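Long-range contacts in glycerol dehydratase (Clostridium butyricum, PDB 1R9D), which probably acts as a B12-independent glycyl radical lyase of the pyruvate formate lyase family that dehydrates glycerol: residues L59-T65 and T217-Y222; P87-K92 and W126-S132; K201-L205 and C529-S535; A366-K370 and L395-L400; L582-F586 and A654-K660. All coordinates share one frame; numbering follows the deposited sequence.

How the contacts relate
Contacts 1 and 3 both use helix 197-230; the centres of the two contacts lie about 26 Å apart. Contact 2 is nested within the chain loop closed by contact 1, and contact 4 within that closed by contact 3. Contacts 2 to 5 are largely buried, while contact 1 is partly so. Contacts 1 and 2 carry direct hydrogen bonds between their segments. Contacts 3, 4 and 5 have none and rest mainly on packing; 4 and 5 add one bridging water each and a long salt bridge toward the surface. Contacts 2 and 3 touch the second subunit. Contact 5 lies far from contact 1, about 42 Å between nearest atoms, across the chain's centre.

Contact 1. Residues L59-T65 and T217-Y222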
# COMPACT_ATOMS: atom_id res chain seq x y z
N LEU A 59 -4.31 8.15 -23.74
CA LEU A 59 -3.62 8.12 -25.02
C LEU A 59 -4.48 7.66 -26.20
O LEU A 59 -4.25 8.09 -27.33
CB LEU A 59 -2.37 7.24 -24.93
CG LEU A 59 -1.23 7.79 -24.08
CD1 LEU A 59 -0.04 6.86 -24.16
CD2 LEU A 59 -0.84 9.18 -24.57
N GLU A 60 -5.45 6.80 -25.93
CA GLU A 60 -6.31 6.31 -27.01
C GLU A 60 -7.43 7.29 -27.37
O GLU A 60 -7.91 7.27 -28.50
CB GLU A 60 -6.93 4.96 -26.63
CG GLU A 60 -5.93 3.84 -26.38
CD GLU A 60 -6.59 2.52 -26.00
OE1 GLU A 60 -7.55 2.54 -25.20
OE2 GLU A 60 -6.14 1.47 -26.49
N ASN A 61 -7.81 8.15 -26.44
CA ASN A 61 -8.92 9.07 -26.68
C ASN A 61 -8.68 10.58 -26.61
O ASN A 61 -9.57 11.37 -26.96
CB ASN A 61 -10.06 8.71 -25.74
CG ASN A 61 -10.53 7.28 -25.92
OD1 ASN A 61 -11.20 6.95 -26.90
ND2 ASN A 61 -10.15 6.41 -24.99
N ILE A 62 -7.50 11.00 -26.16
CA ILE A 62 -7.20 12.43 -26.06
C ILE A 62 -7.13 13.04 -27.47
O ILE A 62 -6.61 12.42 -28.40
CB ILE A 62 -5.84 12.65 -25.34
CG1 ILE A 62 -5.66 14.13 -24.97
CG2 ILE A 62 -4.71 12.19 -26.22
CD1 ILE A 62 -6.49 14.60 -23.79
N PRO A 63 -7.66 14.26 -27.64
CA PRO A 63 -7.61 14.90 -28.96
C PRO A 63 -6.18 14.99 -29.49
O PRO A 63 -5.24 15.24 -28.73
CB PRO A 63 -8.23 16.27 -28.71
CG PRO A 63 -9.24 15.98 -27.66
CD PRO A 63 -8.47 15.07 -26.71
N ILE A 64 -6.03 14.79 -30.79
CA ILE A 64 -4.74 14.84 -31.47
C ILE A 64 -4.73 16.10 -32.34
O ILE A 64 -5.77 16.51 -32.84
CB ILE A 64 -4.56 13.58 -32.36
CG1 ILE A 64 -4.52 12.33 -31.48
CG2 ILE A 64 -3.29 13.68 -33.17
CD1 ILE A 64 -3.45 12.39 -30.41
N THR A 65 -3.56 16.71 -32.51
CA THR A 65 -3.46 17.91 -33.32
C THR A 65 -2.12 18.07 -34.03
O THR A 65 -1.06 17.86 -33.45
CB THR A 65 -3.67 19.20 -32.48
OG1 THR A 65 -4.95 19.17 -31.84
CG2 THR A 65 -3.58 20.43 -33.37
N THR A 217 0.39 3.06 -29.66
CA THR A 217 -0.91 3.41 -30.21
C THR A 217 -1.01 4.91 -30.45
O THR A 217 -1.53 5.36 -31.48
CB THR A 217 -2.05 3.00 -29.24
OG1 THR A 217 -2.02 1.58 -29.04
CG2 THR A 217 -3.41 3.40 -29.80
N TYR A 218 -0.51 5.68 -29.49
CA TYR A 218 -0.54 7.14 -29.57
C TYR A 218 0.19 7.65 -30.81
O TYR A 218 -0.34 8.48 -31.55
CB TYR A 218 0.11 7.75 -28.32
CG TYR A 218 -0.04 9.25 -28.22
CD1 TYR A 218 -1.30 9.84 -28.07
CD2 TYR A 218 1.07 10.09 -28.28
CE1 TYR A 218 -1.45 11.22 -27.98
CE2 TYR A 218 0.94 11.48 -28.20
CZ TYR A 218 -0.33 12.03 -28.05
OH TYR A 218 -0.47 13.40 -27.99
N VAL A 219 1.39 7.14 -31.04
CA VAL A 219 2.19 7.55 -32.19
C VAL A 219 1.49 7.18 -33.50
O VAL A 219 1.53 7.94 -34.47
CB VAL A 219 3.59 6.90 -32.15
CG1 VAL A 219 4.39 7.32 -33.36
CG2 VAL A 219 4.31 7.31 -30.86
N ASN A 220 0.86 6.01 -33.52
CA ASN A 220 0.15 5.57 -34.72
C ASN A 220 -1.04 6.46 -35.06
O ASN A 220 -1.42 6.57 -36.22
CB ASN A 220 -0.30 4.12 -34.55
CG ASN A 220 0.81 3.13 -34.85
OD1 ASN A 220 0.88 2.04 -34.27
ND2 ASN A 220 1.69 3.51 -35.78
N ARG A 221 -1.62 7.10 -34.05
CA ARG A 221 -2.74 7.99 -34.28
C ARG A 221 -2.27 9.22 -35.07
O ARG A 221 -3.02 9.77 -35.88
CB ARG A 221 -3.38 8.44 -32.96
CG ARG A 221 -4.10 7.32 -32.21
CD ARG A 221 -4.76 7.85 -30.95
NE ARG A 221 -5.78 8.85 -31.24
CZ ARG A 221 -6.21 9.76 -30.37
NH1 ARG A 221 -5.71 9.79 -29.14
NH2 ARG A 221 -7.13 10.64 -30.73
N TYR A 222 -1.03 9.64 -34.83
CA TYR A 222 -0.48 10.79 -35.55
C TYR A 222 -0.11 10.39 -36.96
O TYR A 222 -0.22 11.19 -37.89
CB TYR A 222 0.76 11.36 -34.84
CG TYR A 222 0.42 12.30 -33.71
CD1 TYR A 222 0.23 11.82 -32.41
CD2 TYR A 222 0.23 13.67 -33.94
CE1 TYR A 222 -0.14 12.68 -31.38
CE2 TYR A 222 -0.14 14.53 -32.91
CZ TYR A 222 -0.32 14.02 -31.63
OH TYR A 222 -0.70 14.85 -30.61
O HOH W 1 -2.79 0.61 -26.52
O HOH W 2 -2.84 15.09 -27.12
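The carbonyl oxygen of I62 is gripped by two nitrogens of R221. NH1 lies 2.9 Å from I62 O, in the carbonyl plane on a lone pair. NH2 reaches the same I62 O at 3.0 Å but tilted from that plane. R221 NH1 also bonds to L59 O at 2.9 Å, from above the carbonyl plane of L59. The arginine thus binds carbonyls at the end of helix 47-61. I64 CG1 sits over the centre of one guanidinium face, and E60 O lies over the other.

I64 branches to reach three side chains. With CG2 anti to the backbone N, this methyl rests over the Y222 ring, 3.4 Å from its centroid. CD1 meets Y218 CE1. L59 CD2 covers one face of the Y218 ring. Y222 OH donates to Y218 OH, and a water links Y218 OH to P63 O.

The contact joins the end of helix 47-61 to helix 197-230. Helix 260-277 packs on L59 and Y218, and helix 30-40 on I62.

Contact 2. Residues P87-K92 and W126-S132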
# COMPACT_ATOMS: atom_id res chain seq x y z
N PRO A 87 -6.16 16.05 -11.97
CA PRO A 87 -6.94 15.92 -10.74
C PRO A 87 -6.47 14.86 -9.75
O PRO A 87 -6.88 14.90 -8.59
CB PRO A 87 -8.35 15.63 -11.26
CG PRO A 87 -8.07 14.82 -12.47
CD PRO A 87 -6.94 15.59 -13.13
N GLU A 88 -5.63 13.94 -10.20
CA GLU A 88 -5.13 12.87 -9.32
C GLU A 88 -4.21 13.39 -8.23
O GLU A 88 -4.02 12.71 -7.21
CB GLU A 88 -4.40 11.80 -10.14
CG GLU A 88 -3.15 12.29 -10.87
CD GLU A 88 -3.39 12.55 -12.35
OE1 GLU A 88 -2.70 11.92 -13.18
OE2 GLU A 88 -4.25 13.40 -12.69
N PHE A 89 -3.63 14.57 -8.42
CA PHE A 89 -2.73 15.14 -7.43
C PHE A 89 -3.47 16.11 -6.51
O PHE A 89 -3.34 16.04 -5.29
CB PHE A 89 -1.56 15.83 -8.13
CG PHE A 89 -0.80 14.91 -9.05
CD1 PHE A 89 -0.70 15.18 -10.41
CD2 PHE A 89 -0.20 13.75 -8.56
CE1 PHE A 89 -0.02 14.31 -11.27
CE2 PHE A 89 0.48 12.88 -9.41
CZ PHE A 89 0.57 13.15 -10.77
N SER A 90 -4.24 17.02 -7.10
CA SER A 90 -5.05 17.99 -6.35
C SER A 90 -5.99 18.62 -7.37
O SER A 90 -5.72 18.59 -8.56
CB SER A 90 -4.19 19.07 -5.70
OG SER A 90 -3.69 19.98 -6.66
N ASN A 91 -7.09 19.20 -6.90
CA ASN A 91 -8.03 19.82 -7.83
C ASN A 91 -8.96 20.83 -7.17
O ASN A 91 -9.57 21.65 -7.86
CB ASN A 91 -8.85 18.75 -8.54
CG ASN A 91 -9.63 17.89 -7.57
OD1 ASN A 91 -10.63 18.33 -7.00
ND2 ASN A 91 -9.16 16.66 -7.37
N LYS A 92 -9.07 20.77 -5.85
CA LYS A 92 -9.94 21.70 -5.14
C LYS A 92 -9.50 23.15 -5.33
O LYS A 92 -10.32 24.06 -5.29
CB LYS A 92 -9.98 21.35 -3.65
CG LYS A 92 -10.72 20.04 -3.36
CD LYS A 92 -10.80 19.75 -1.87
CE LYS A 92 -11.39 18.36 -1.60
NZ LYS A 92 -12.76 18.20 -2.18
N TRP A 126 -12.96 12.81 -7.57
CA TRP A 126 -11.67 12.82 -6.88
C TRP A 126 -11.62 13.30 -5.45
O TRP A 126 -10.55 13.34 -4.84
CB TRP A 126 -10.65 13.59 -7.72
CG TRP A 126 -10.35 12.92 -9.02
CD1 TRP A 126 -10.96 13.16 -10.22
CD2 TRP A 126 -9.40 11.88 -9.25
NE1 TRP A 126 -10.44 12.34 -11.18
CE2 TRP A 126 -9.48 11.54 -10.62
CE3 TRP A 126 -8.48 11.21 -8.44
CZ2 TRP A 126 -8.68 10.55 -11.20
CZ3 TRP A 126 -7.68 10.22 -9.01
CH2 TRP A 126 -7.78 9.90 -10.38
N ASN A 127 -12.77 13.67 -4.89
CA ASN A 127 -12.79 14.14 -3.52
C ASN A 127 -12.24 13.07 -2.56
O ASN A 127 -12.80 11.98 -2.44
CB ASN A 127 -14.21 14.52 -3.11
CG ASN A 127 -14.29 15.00 -1.68
OD1 ASN A 127 -13.53 15.86 -1.26
ND2 ASN A 127 -15.23 14.44 -0.92
N GLY A 128 -11.14 13.41 -1.89
CA GLY A 128 -10.52 12.50 -0.94
C GLY A 128 -9.65 11.42 -1.56
O GLY A 128 -9.07 10.61 -0.83
N LYS A 129 -9.53 11.41 -2.88
CA LYS A 129 -8.76 10.37 -3.55
C LYS A 129 -7.45 10.81 -4.20
O LYS A 129 -6.83 10.03 -4.93
CB LYS A 129 -9.64 9.71 -4.61
CG LYS A 129 -10.97 9.22 -4.05
CD LYS A 129 -11.88 8.70 -5.15
CE LYS A 129 -13.25 8.34 -4.58
NZ LYS A 129 -14.22 8.02 -5.67
N THR A 130 -7.02 12.03 -3.92
CA THR A 130 -5.80 12.56 -4.50
C THR A 130 -4.57 12.25 -3.65
O THR A 130 -4.69 11.83 -2.50
CB THR A 130 -5.87 14.09 -4.68
OG1 THR A 130 -5.99 14.70 -3.39
CG2 THR A 130 -7.08 14.47 -5.54
N THR A 131 -3.40 12.48 -4.22
CA THR A 131 -2.15 12.28 -3.49
C THR A 131 -2.04 13.35 -2.40
O THR A 131 -1.60 13.07 -1.29
CB THR A 131 -0.92 12.35 -4.42
OG1 THR A 131 -0.93 13.58 -5.15
CG2 THR A 131 -0.91 11.19 -5.40
N SER A 132 -2.46 14.58 -2.72
CA SER A 132 -2.39 15.68 -1.76
C SER A 132 -3.18 15.39 -0.48
O SER A 132 -2.72 15.66 0.63
CB SER A 132 -2.92 16.99 -2.38
OG SER A 132 -4.31 16.93 -2.67
O HOH W 3 -4.50 9.89 -6.87
O HOH W 4 -9.71 16.32 -4.23
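Backbone bonds join T131 N to E88 O (3.1 Å) and S132 N to F89 O. S132 OG also donates to F89 O, at 2.9 Å, so one hydroxyl and one amide hold this carbonyl. At the exposed side, K92 NZ donates to N127 OD1 at 2.6 Å, tilted off the carbonyl plane. A bend at chi4 (-58°) turns the extended lysine's NZ to the amide. N91 ND2 bonds to P87 O and lies 3.4 Å from W126 CB; T36 accepts the indole NE1-H.

The backbone bonds tie the loop before helix 92-97 to the start of helix 131-138; K92 reaches the turn before it. T130 is the N-cap: its side chain caps a backbone N just past the segment, and OG1 bonds to E133 OE2. A type II beta turn from W126 to K129, with G128 at positive phi, leads into the cap.

The apolar part centres on W126. P87 CB stands over the five-membered ring, 3.9 Å from its centroid, and E88 CA over the six-membered ring.

Contact 3. Residues K201-L205 and C529-S535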
# COMPACT_ATOMS: atom_id res chain seq x y z
N LYS A 201 5.67 -7.37 -8.19
CA LYS A 201 6.60 -7.04 -9.27
C LYS A 201 5.95 -7.38 -10.60
O LYS A 201 6.14 -6.68 -11.60
CB LYS A 201 7.91 -7.82 -9.12
CG LYS A 201 8.68 -7.54 -7.83
CD LYS A 201 10.03 -8.25 -7.85
CE LYS A 201 10.64 -8.37 -6.47
NZ LYS A 201 10.78 -7.05 -5.80
N GLU A 202 5.19 -8.47 -10.62
CA GLU A 202 4.51 -8.91 -11.82
C GLU A 202 3.53 -7.84 -12.29
O GLU A 202 3.47 -7.51 -13.47
CB GLU A 202 3.80 -10.24 -11.54
CG GLU A 202 3.10 -10.87 -12.72
CD GLU A 202 1.63 -10.50 -12.79
OE1 GLU A 202 1.32 -9.42 -13.32
OE2 GLU A 202 0.80 -11.28 -12.29
N LYS A 203 2.77 -7.28 -11.35
CA LYS A 203 1.81 -6.24 -11.70
C LYS A 203 2.53 -5.01 -12.25
O LYS A 203 2.04 -4.37 -13.18
CB LYS A 203 0.96 -5.86 -10.49
CG LYS A 203 0.10 -7.01 -9.97
CD LYS A 203 -0.61 -7.74 -11.11
CE LYS A 203 -1.34 -8.98 -10.61
NZ LYS A 203 -1.83 -9.85 -11.71
N PHE A 204 3.68 -4.69 -11.68
CA PHE A 204 4.44 -3.53 -12.15
C PHE A 204 4.94 -3.75 -13.57
O PHE A 204 4.82 -2.87 -14.42
CB PHE A 204 5.65 -3.25 -11.25
CG PHE A 204 6.57 -2.21 -11.80
CD1 PHE A 204 6.22 -0.86 -11.77
CD2 PHE A 204 7.76 -2.57 -12.43
CE1 PHE A 204 7.03 0.11 -12.36
CE2 PHE A 204 8.58 -1.61 -13.03
CZ PHE A 204 8.21 -0.26 -12.99
N LEU A 205 5.51 -4.92 -13.84
CA LEU A 205 6.03 -5.20 -15.17
C LEU A 205 4.93 -5.21 -16.22
O LEU A 205 5.12 -4.72 -17.34
CB LEU A 205 6.81 -6.51 -15.18
CG LEU A 205 8.13 -6.45 -14.40
CD1 LEU A 205 8.77 -7.83 -14.33
CD2 LEU A 205 9.07 -5.45 -15.08
N CYS A 529 14.57 0.11 -12.37
CA CYS A 529 13.13 -0.04 -12.16
C CYS A 529 12.62 -1.36 -12.74
O CYS A 529 11.98 -2.14 -12.03
CB CYS A 529 12.35 1.14 -12.76
SG CYS A 529 12.45 2.66 -11.75
N ILE A 530 12.89 -1.61 -14.02
CA ILE A 530 12.44 -2.86 -14.64
C ILE A 530 13.15 -4.04 -13.98
O ILE A 530 12.53 -5.04 -13.62
CB ILE A 530 12.74 -2.89 -16.15
CG1 ILE A 530 11.84 -1.88 -16.88
CG2 ILE A 530 12.50 -4.30 -16.72
CD1 ILE A 530 12.11 -1.78 -18.37
N GLY A 531 14.47 -3.90 -13.80
CA GLY A 531 15.25 -4.96 -13.18
C GLY A 531 14.84 -5.28 -11.75
O GLY A 531 14.89 -6.44 -11.33
N LYS A 532 14.44 -4.26 -11.00
CA LYS A 532 14.02 -4.44 -9.61
C LYS A 532 12.53 -4.72 -9.52
O LYS A 532 12.03 -5.15 -8.48
CB LYS A 532 14.34 -3.19 -8.79
CG LYS A 532 15.81 -2.81 -8.73
CD LYS A 532 16.62 -3.81 -7.93
CE LYS A 532 18.07 -3.36 -7.81
NZ LYS A 532 18.89 -4.32 -7.02
N GLY A 533 11.82 -4.48 -10.62
CA GLY A 533 10.38 -4.71 -10.64
C GLY A 533 9.63 -3.74 -9.74
O GLY A 533 8.61 -4.10 -9.15
N LYS A 534 10.11 -2.50 -9.64
CA LYS A 534 9.46 -1.50 -8.80
C LYS A 534 9.56 -0.10 -9.39
O LYS A 534 10.53 0.24 -10.06
CB LYS A 534 10.08 -1.52 -7.40
CG LYS A 534 11.60 -1.41 -7.41
CD LYS A 534 12.22 -1.78 -6.06
CE LYS A 534 11.81 -0.82 -4.96
NZ LYS A 534 12.66 -0.95 -3.74
N SER A 535 8.54 0.72 -9.14
CA SER A 535 8.50 2.08 -9.67
C SER A 535 9.51 3.04 -9.03
O SER A 535 10.13 2.74 -8.01
CB SER A 535 7.11 2.67 -9.47
OG SER A 535 6.85 2.85 -8.09
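Helix 197-230 meets the end of the short helix 529-532 most closely at K201 and G533, whose CA atoms are 4.6 Å apart. This close approach lets K201 CA point its hydrogen at G533 O in a CA-H...O contact of 3.6 Å. No hydrogen bond between N or O atoms crosses the contact.

F204 is the main side chain. Its CG is anti to the backbone N (chi1 172°), which carries the ring across to the backbone of 533-535. One ring face lies against the peptide chain there. K534 C is above the ring centre, and S535 N is nearer the rim, 3.6 Å from F204 CE1. I530 CA meets the ring at its edge. F204 CE2 lies 3.6 Å from C529 O. The ring therefore packs mainly on main chain.

L205 CD2 lies 4.0 Å from I530 CG2, and the two side chains cross at about a right angle. The aliphatic part of K201 passes along K532 O and G533 O. Helix 169-190 packs on L205 and I530. Helix 520-524 touches F204 through S523, and helix 47-61 touches it through I48.

The short helix closes with a Schellman motif. G533 is its C-prime residue with positive phi. K534 N bonds back to C529 O, and G533 N makes a weak bond to I530 O. The long helix packs against this capped end.

Contact 4. Residues A366-K370 and L395-L400; sequences AVHVK and LTREGL
The ends of helix 357-369 and helix 386-397 lie beside each other, with V367 and L395 CA atoms 7.3 Å apart and K370 and L400 CA atoms 7.1 Å apart. K370 and G399 leave helical geometry with positive phi. No direct hydrogen bond crosses between the segments.

L395 CD1 meets two side chains, 3.6 Å from V367 CG2 and 3.9 Å from A366 CB. The valine and leucine side chains slide past each other in opposite directions. L395 CG is anti to its own N (chi1 175°), and this directs the branch toward the neighbouring helix. L400 packs with CD1 3.6 Å from A366 O and 4.2 Å from K370 CG. Strand 375-380 adjoins this patch through L376, which touches A366 and L395.

Toward the partly exposed side, K370 stretches beyond CG and crosses E398 at about a right angle. E398 bends at chi2 (-64°), with OE1 turned to the lysine. K370 NZ and E398 OE1 form a long salt bridge at 3.9 Å. A water joins them, accepting from K370 NZ at 2.9 Å and donating to OE1.

Strands 341-344, 375-380 and 404-407 are parallel neighbours in one sheet. The two helices form the successive beta-alpha-beta crossovers between them, so the contact packs crossover helices side by side. It is apolar inside; the long salt bridge and bridging water probably add to the apolar packing.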
# COMPACT_ATOMS: atom_id res chain seq x y z
N ALA A 366 18.89 28.43 -30.19
CA ALA A 366 18.42 29.43 -29.24
C ALA A 366 18.26 30.79 -29.90
O ALA A 366 17.34 31.55 -29.58
CB ALA A 366 19.39 29.52 -28.06
N VAL A 367 19.15 31.10 -30.84
CA VAL A 367 19.10 32.38 -31.54
C VAL A 367 18.06 32.37 -32.67
O VAL A 367 17.48 33.40 -33.00
CB VAL A 367 20.47 32.75 -32.13
CG1 VAL A 367 20.41 34.15 -32.75
CG2 VAL A 367 21.53 32.71 -31.05
N HIS A 368 17.83 31.19 -33.25
CA HIS A 368 16.85 31.05 -34.32
C HIS A 368 15.42 31.21 -33.82
O HIS A 368 14.60 31.88 -34.44
CB HIS A 368 16.98 29.67 -34.99
CG HIS A 368 18.08 29.57 -35.99
ND1 HIS A 368 18.28 28.45 -36.77
CD2 HIS A 368 19.05 30.45 -36.35
CE1 HIS A 368 19.31 28.64 -37.56
NE2 HIS A 368 19.80 29.85 -37.33
N VAL A 369 15.14 30.59 -32.68
CA VAL A 369 13.81 30.59 -32.08
C VAL A 369 13.54 31.73 -31.10
O VAL A 369 12.47 32.34 -31.13
CB VAL A 369 13.55 29.25 -31.37
CG1 VAL A 369 12.17 29.23 -30.75
CG2 VAL A 369 13.70 28.11 -32.38
N LYS A 370 14.49 32.00 -30.22
CA LYS A 370 14.36 33.06 -29.22
C LYS A 370 13.12 33.00 -28.33
O LYS A 370 12.45 34.02 -28.11
CB LYS A 370 14.46 34.43 -29.90
CG LYS A 370 15.77 34.66 -30.63
CD LYS A 370 15.90 36.08 -31.17
CE LYS A 370 17.21 36.27 -31.91
NZ LYS A 370 17.41 37.69 -32.34
N LEU A 395 26.23 33.93 -27.47
CA LEU A 395 24.81 33.72 -27.21
C LEU A 395 24.36 34.61 -26.07
O LEU A 395 23.30 35.24 -26.13
CB LEU A 395 24.54 32.25 -26.86
CG LEU A 395 23.11 31.91 -26.43
CD1 LEU A 395 22.12 32.30 -27.52
CD2 LEU A 395 23.02 30.42 -26.13
N THR A 396 25.17 34.69 -25.01
CA THR A 396 24.83 35.54 -23.88
C THR A 396 24.62 36.99 -24.33
O THR A 396 23.75 37.69 -23.83
CB THR A 396 25.94 35.51 -22.80
OG1 THR A 396 26.04 34.20 -22.25
CG2 THR A 396 25.64 36.50 -21.70
N ARG A 397 25.43 37.43 -25.29
CA ARG A 397 25.34 38.79 -25.79
C ARG A 397 23.99 39.07 -26.46
O ARG A 397 23.58 40.22 -26.58
CB ARG A 397 26.49 39.08 -26.76
CG ARG A 397 26.52 40.52 -27.26
CD ARG A 397 27.89 40.87 -27.84
NE ARG A 397 28.23 40.08 -29.01
CZ ARG A 397 29.42 40.08 -29.59
NH1 ARG A 397 30.40 40.84 -29.11
NH2 ARG A 397 29.65 39.32 -30.66
N GLU A 398 23.29 38.02 -26.88
CA GLU A 398 21.99 38.19 -27.52
C GLU A 398 20.93 38.72 -26.55
O GLU A 398 19.89 39.22 -26.98
CB GLU A 398 21.53 36.86 -28.13
CG GLU A 398 22.34 36.41 -29.34
CD GLU A 398 22.23 37.37 -30.52
OE1 GLU A 398 21.08 37.70 -30.91
OE2 GLU A 398 23.28 37.79 -31.06
N GLY A 399 21.18 38.60 -25.25
CA GLY A 399 20.25 39.10 -24.26
C GLY A 399 19.03 38.25 -23.94
O GLY A 399 18.01 38.78 -23.49
N LEU A 400 19.12 36.95 -24.16
CA LEU A 400 18.01 36.04 -23.88
C LEU A 400 18.16 35.44 -22.48
O LEU A 400 17.27 34.74 -22.00
CB LEU A 400 17.99 34.92 -24.91
CG LEU A 400 17.97 35.35 -26.38
CD1 LEU A 400 18.15 34.13 -27.27
CD2 LEU A 400 16.66 36.06 -26.69
O HOH W 5 20.07 37.95 -33.49

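Contact 5. Residues L582-F586 and A654-K660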
# COMPACT_ATOMS: atom_id res chain seq x y z
N LEU A 582 13.07 46.67 14.61
CA LEU A 582 12.67 45.78 13.53
C LEU A 582 11.17 45.51 13.55
O LEU A 582 10.52 45.53 12.52
CB LEU A 582 13.44 44.46 13.63
CG LEU A 582 14.95 44.59 13.42
CD1 LEU A 582 15.62 43.25 13.71
CD2 LEU A 582 15.24 45.04 12.00
N ASN A 583 10.62 45.27 14.74
CA ASN A 583 9.20 45.01 14.86
C ASN A 583 8.35 46.21 14.48
O ASN A 583 7.16 46.07 14.19
CB ASN A 583 8.87 44.53 16.27
CG ASN A 583 9.39 43.12 16.55
OD1 ASN A 583 9.22 42.22 15.72
ND2 ASN A 583 10.01 42.93 17.70
N ASN A 584 8.96 47.40 14.47
CA ASN A 584 8.24 48.61 14.09
C ASN A 584 8.63 49.05 12.68
O ASN A 584 8.28 50.14 12.23
CB ASN A 584 8.55 49.75 15.08
CG ASN A 584 8.17 49.40 16.50
OD1 ASN A 584 7.11 48.83 16.76
ND2 ASN A 584 9.04 49.75 17.45
N ASP A 585 9.37 48.18 11.99
CA ASP A 585 9.81 48.45 10.62
C ASP A 585 10.58 49.77 10.49
O ASP A 585 10.38 50.53 9.55
CB ASP A 585 8.60 48.44 9.68
CG ASP A 585 8.99 48.39 8.21
OD1 ASP A 585 9.99 47.72 7.87
OD2 ASP A 585 8.30 49.02 7.38
N PHE A 586 11.46 50.02 11.45
CA PHE A 586 12.30 51.22 11.47
C PHE A 586 11.54 52.54 11.59
O PHE A 586 12.08 53.60 11.28
CB PHE A 586 13.17 51.28 10.21
CG PHE A 586 14.02 50.06 10.02
CD1 PHE A 586 13.83 49.23 8.91
CD2 PHE A 586 15.01 49.72 10.94
CE1 PHE A 586 14.60 48.09 8.73
CE2 PHE A 586 15.79 48.58 10.76
CZ PHE A 586 15.58 47.76 9.66
N ALA A 654 10.89 43.29 8.71
CA ALA A 654 12.16 43.98 8.54
C ALA A 654 13.29 43.11 9.09
O ALA A 654 13.11 42.43 10.10
CB ALA A 654 12.13 45.33 9.26
N THR A 655 14.44 43.14 8.44
CA THR A 655 15.58 42.34 8.88
C THR A 655 16.79 43.22 9.25
O THR A 655 16.89 44.37 8.81
CB THR A 655 15.96 41.30 7.81
OG1 THR A 655 15.94 41.90 6.51
CG2 THR A 655 14.97 40.13 7.84
N PRO A 656 17.71 42.69 10.07
CA PRO A 656 18.93 43.37 10.54
C PRO A 656 19.86 43.96 9.48
O PRO A 656 20.73 44.76 9.81
CB PRO A 656 19.63 42.30 11.37
CG PRO A 656 18.50 41.48 11.90
CD PRO A 656 17.61 41.35 10.68
N ASP A 657 19.71 43.55 8.23
CA ASP A 657 20.56 44.08 7.17
C ASP A 657 20.06 45.45 6.70
O ASP A 657 20.69 46.10 5.86
CB ASP A 657 20.62 43.11 5.98
CG ASP A 657 19.25 42.77 5.42
OD1 ASP A 657 18.24 43.11 6.07
OD2 ASP A 657 19.19 42.14 4.34
N GLY A 658 18.93 45.89 7.25
CA GLY A 658 18.37 47.18 6.89
C GLY A 658 17.22 47.10 5.90
O GLY A 658 16.66 48.13 5.50
N ARG A 659 16.87 45.88 5.50
CA ARG A 659 15.78 45.65 4.55
C ARG A 659 14.44 45.87 5.25
O ARG A 659 14.22 45.37 6.35
CB ARG A 659 15.87 44.21 4.01
CG ARG A 659 14.71 43.80 3.12
CD ARG A 659 14.74 42.31 2.76
NE ARG A 659 13.37 41.80 2.72
CZ ARG A 659 12.63 41.59 3.80
NH1 ARG A 659 13.12 41.83 5.01
NH2 ARG A 659 11.37 41.19 3.67
N LYS A 660 13.54 46.61 4.61
CA LYS A 660 12.22 46.87 5.21
C LYS A 660 11.25 45.71 5.00
O LYS A 660 11.37 44.93 4.06
CB LYS A 660 11.62 48.15 4.64
CG LYS A 660 12.46 49.39 4.88
CD LYS A 660 11.64 50.66 4.71
CE LYS A 660 10.55 50.73 5.77
NZ LYS A 660 9.79 52.01 5.70
O HOH W 6 8.93 44.30 10.58
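L582 reaches toward the loop 654-660 from the end of helix 575-583. Its CB lies 4.1 Å from A654 O. CG stands beside the backbone N (chi1 -65°), which brings the two methyls to T655 and P656. CD1 meets P656 CG at 3.8 Å, and the two side chains cross at about a right angle. CD2 rests on the main chain of T655, 3.6 Å from its C, and also approaches A654 CB. I461 of helix 453-461 packs on both L582 and P656.

A654 CB is shared by several groups. D585 OD1 lies 3.5 Å and F586 CE1 3.7 Å from A654 CB, and L582 O is close. The F586 ring has T655 O and R659 O at its edge, near the ring plane. Q593 and L596 of helix 590-597 also pack on this phenylalanine.

D585 OD1 bonds to the S661 amide. D585 OD2 lies 3.3 Å from K660 CE, the two side chains crossing at about a right angle, and makes a long salt bridge to K660 NZ at 3.7 Å. A water links L582 O to A654 N; no direct hydrogen bond joins the segments.

A helix-ending motif faces a loop with two turns. Helix 575-583 ends in a Schellman motif with D585, at positive phi, as C-prime residue. The facing loop holds a type I beta turn from T655 to G658 and an Asx turn, in which D657 OD1 accepts from R659 N.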